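Probable cobalt-precorrin-6B C(15)-methyltransferase (decarboxylating) (Methanothermobacter thermautotrophicus, PDB 1L3I) probably methylates C-15 of cobalt-precorrin-6B and then decarboxylates C-12, using S-adenosyl-L-methionine, in anaerobic adenosylcobalamin biosynthesis. Local coordinates at residues V154-L159 / P178-Y183. Numbering follows the deposited sequence.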
ATOM      1  N   VAL A 154     -11.697 -20.525   0.219  1.00 39.68           N
ATOM      2  CA  VAL A 154     -10.851 -19.542  -0.463  1.00 36.93           C
ATOM      3  C   VAL A 154     -10.362 -18.362   0.363  1.00 36.59           C
ATOM      4  O   VAL A 154     -11.097 -17.823   1.192  1.00 38.82           O
ATOM      5  CB  VAL A 154     -11.581 -18.951  -1.654  1.00 36.79           C
ATOM      6  CG1 VAL A 154     -10.637 -18.124  -2.480  1.00 45.81           C
ATOM      7  CG2 VAL A 154     -12.200 -20.046  -2.478  1.00 43.79           C
ATOM      8  N   ASN A 155      -9.131 -17.932   0.094  1.00 34.50           N
ATOM      9  CA  ASN A 155      -8.536 -16.788   0.780  1.00 33.30           C
ATOM     10  C   ASN A 155      -7.843 -15.876  -0.219  1.00 29.09           C
ATOM     11  O   ASN A 155      -7.446 -16.338  -1.288  1.00 28.02           O
ATOM     12  CB  ASN A 155      -7.509 -17.245   1.806  1.00 36.68           C
ATOM     13  CG  ASN A 155      -8.140 -17.944   2.972  1.00 47.35           C
ATOM     14  OD1 ASN A 155      -8.600 -17.298   3.920  1.00 49.59           O
ATOM     15  ND2 ASN A 155      -8.208 -19.276   2.902  1.00 50.00           N
ATOM     16  N   ILE A 156      -7.721 -14.584   0.108  1.00 25.93           N
ATOM     17  CA  ILE A 156      -7.042 -13.633  -0.780  1.00 23.78           C
ATOM     18  C   ILE A 156      -6.126 -12.713   0.015  1.00 24.28           C
ATOM     19  O   ILE A 156      -6.524 -12.198   1.058  1.00 30.06           O
ATOM     20  CB  ILE A 156      -8.045 -12.761  -1.642  1.00 20.30           C
ATOM     21  CG1 ILE A 156      -7.261 -11.811  -2.566  1.00 21.38           C
ATOM     22  CG2 ILE A 156      -8.984 -11.969  -0.739  1.00 23.09           C
ATOM     23  CD1 ILE A 156      -8.070 -11.103  -3.598  1.00 15.71           C
ATOM     24  N   THR A 157      -4.891 -12.556  -0.437  1.00 21.03           N
ATOM     25  CA  THR A 157      -3.939 -11.654   0.194  1.00 21.78           C
ATOM     26  C   THR A 157      -3.376 -10.736  -0.871  1.00 21.84           C
ATOM     27  O   THR A 157      -2.937 -11.201  -1.921  1.00 23.20           O
ATOM     28  CB  THR A 157      -2.791 -12.401   0.833  1.00 22.91           C
ATOM     29  OG1 THR A 157      -3.302 -13.214   1.880  1.00 27.79           O
ATOM     30  CG2 THR A 157      -1.764 -11.451   1.397  1.00 21.20           C
ATOM     31  N   GLU A 158      -3.423  -9.430  -0.628  1.00 23.12           N
ATOM     32  CA  GLU A 158      -2.900  -8.463  -1.577  1.00 22.82           C
ATOM     33  C   GLU A 158      -1.639  -7.820  -1.023  1.00 23.12           C
ATOM     34  O   GLU A 158      -1.663  -7.229   0.059  1.00 22.20           O
ATOM     35  CB  GLU A 158      -3.924  -7.386  -1.857  1.00 22.91           C
ATOM     36  CG  GLU A 158      -3.472  -6.465  -2.960  1.00 32.79           C
ATOM     37  CD  GLU A 158      -4.444  -6.395  -4.106  1.00 41.73           C
ATOM     38  OE1 GLU A 158      -5.450  -7.145  -4.118  1.00 48.47           O
ATOM     39  OE2 GLU A 158      -4.199  -5.563  -4.999  1.00 45.96           O
ATOM     40  N   LEU A 159      -0.551  -7.932  -1.773  1.00 20.29           N
ATOM     41  CA  LEU A 159       0.705  -7.342  -1.345  1.00 21.93           C
ATOM     42  C   LEU A 159       1.088  -6.086  -2.094  1.00 25.87           C
ATOM     43  O   LEU A 159       1.093  -6.068  -3.328  1.00 27.83           O
ATOM     44  CB  LEU A 159       1.867  -8.323  -1.508  1.00 24.68           C
ATOM     45  CG  LEU A 159       1.979  -9.607  -0.700  1.00 31.98           C
ATOM     46  CD1 LEU A 159       3.410 -10.128  -0.841  1.00 30.56           C
ATOM     47  CD2 LEU A 159       1.668  -9.338   0.763  1.00 30.23           C
ATOM     48  N   PRO A 178       0.704  -3.890  -7.311  1.00 23.29           N
ATOM     49  CA  PRO A 178       0.135  -4.851  -6.376  1.00 22.64           C
ATOM     50  C   PRO A 178      -0.154  -6.199  -7.020  1.00 20.85           C
ATOM     51  O   PRO A 178      -0.458  -6.281  -8.200  1.00 26.12           O
ATOM     52  CB  PRO A 178      -1.140  -4.139  -5.901  1.00 18.31           C
ATOM     53  CG  PRO A 178      -1.492  -3.248  -7.004  1.00 21.77           C
ATOM     54  CD  PRO A 178      -0.156  -2.703  -7.430  1.00 24.03           C
ATOM     55  N   VAL A 179       0.006  -7.254  -6.241  1.00 24.19           N
ATOM     56  CA  VAL A 179      -0.259  -8.594  -6.704  1.00 26.25           C
ATOM     57  C   VAL A 179      -1.074  -9.286  -5.616  1.00 27.06           C
ATOM     58  O   VAL A 179      -0.789  -9.131  -4.417  1.00 28.59           O
ATOM     59  CB  VAL A 179       1.057  -9.385  -6.924  1.00 28.46           C
ATOM     60  CG1 VAL A 179       0.741 -10.839  -7.336  1.00 26.37           C
ATOM     61  CG2 VAL A 179       1.899  -8.700  -7.989  1.00 30.46           C
ATOM     62  N   ALA A 180      -2.127  -9.987  -6.016  1.00 24.05           N
ATOM     63  CA  ALA A 180      -2.946 -10.712  -5.055  1.00 26.86           C
ATOM     64  C   ALA A 180      -2.715 -12.224  -5.211  1.00 28.26           C
ATOM     65  O   ALA A 180      -2.429 -12.723  -6.310  1.00 26.71           O
ATOM     66  CB  ALA A 180      -4.428 -10.384  -5.262  1.00 25.12           C
ATOM     67  N   LEU A 181      -2.768 -12.936  -4.093  1.00 26.31           N
ATOM     68  CA  LEU A 181      -2.607 -14.379  -4.105  1.00 26.03           C
ATOM     69  C   LEU A 181      -3.910 -14.963  -3.582  1.00 29.03           C
ATOM     70  O   LEU A 181      -4.319 -14.662  -2.452  1.00 26.36           O
ATOM     71  CB  LEU A 181      -1.445 -14.841  -3.215  1.00 26.75           C
ATOM     72  CG  LEU A 181      -0.034 -14.396  -3.606  1.00 24.87           C
ATOM     73  CD1 LEU A 181       0.950 -14.970  -2.612  1.00 23.18           C
ATOM     74  CD2 LEU A 181       0.307 -14.842  -5.015  1.00 21.48           C
ATOM     75  N   ILE A 182      -4.627 -15.673  -4.457  1.00 28.38           N
ATOM     76  CA  ILE A 182      -5.882 -16.319  -4.098  1.00 25.39           C
ATOM     77  C   ILE A 182      -5.508 -17.789  -3.859  1.00 27.16           C
ATOM     78  O   ILE A 182      -5.024 -18.470  -4.769  1.00 28.13           O
ATOM     79  CB  ILE A 182      -6.948 -16.166  -5.222  1.00 26.11           C
ATOM     80  CG1 ILE A 182      -7.309 -14.695  -5.410  1.00 21.32           C
ATOM     81  CG2 ILE A 182      -8.204 -16.966  -4.886  1.00 23.98           C
ATOM     82  CD1 ILE A 182      -6.346 -13.923  -6.246  1.00 21.62           C
ATOM     83  N   TYR A 183      -5.702 -18.279  -2.638  1.00 29.21           N
ATOM     84  CA  TYR A 183      -5.322 -19.647  -2.322  1.00 30.37           C
ATOM     85  C   TYR A 183      -6.395 -20.440  -1.582  1.00 33.71           C
ATOM     86  O   TYR A 183      -7.225 -19.871  -0.863  1.00 31.14           O
ATOM     87  CB  TYR A 183      -3.991 -19.657  -1.561  1.00 28.77           C
ATOM     88  CG  TYR A 183      -4.011 -18.864  -0.272  1.00 31.78           C
ATOM     89  CD1 TYR A 183      -4.185 -19.517   0.950  1.00 31.74           C
ATOM     90  CD2 TYR A 183      -3.962 -17.469  -0.276  1.00 26.64           C
ATOM     91  CE1 TYR A 183      -4.297 -18.806   2.137  1.00 31.76           C
ATOM     92  CE2 TYR A 183      -4.078 -16.751   0.906  1.00 29.48           C
ATOM     93  CZ  TYR A 183      -4.263 -17.426   2.103  1.00 34.42           C
ATOM     94  OH  TYR A 183      -4.434 -16.725   3.276  1.00 39.69           O
TER
HETATM   95  O   HOH W   1      -5.602 -13.973   3.284  1.00 25.26           O
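With CG of Tyr183 set between its backbone N and carbonyl carbon (chi1 58°), the phenol ring swings across to the neighbouring strand and lies over Asn155, whose own CG is turned beside its backbone N (chi1 -69°). Asn155 CB sits over one ring face, offset toward the rim, in a CH-pi contact 3.6 Å from the centroid, and the amide and ring planes are 20° apart. Thr157 OG1 approaches the ring edge, 3.7 Å from Tyr183 CE2. One water joins Tyr183 OH, Thr157 OG1 and Ile156 O, tying the phenol to the opposite strand. A leucine in place of Tyr183 would probably leave this water without its phenol partner and uncover Asn155 CB. The strands form an antiparallel ladder: the hydrogen bond from Leu181 N to Thr157 O is 2.8 Å long, while that from Val179 N to Leu159 O is weak at 3.3 Å. On the other face Ile156 CG1 lies alongside Ile182 CG1 (4.1 Å), and Glu158 forms a salt bridge with Lys140. This beta hairpin edges the chain's Rossmann-like sheet: strand 170-183 pairs with strand 128-134, strand 155-167 continues into a second subunit by an antiparallel ladder, helix 137-149 packs beside Ala180 and Ile182, and helix 19-29 beside Leu181 and Tyr183.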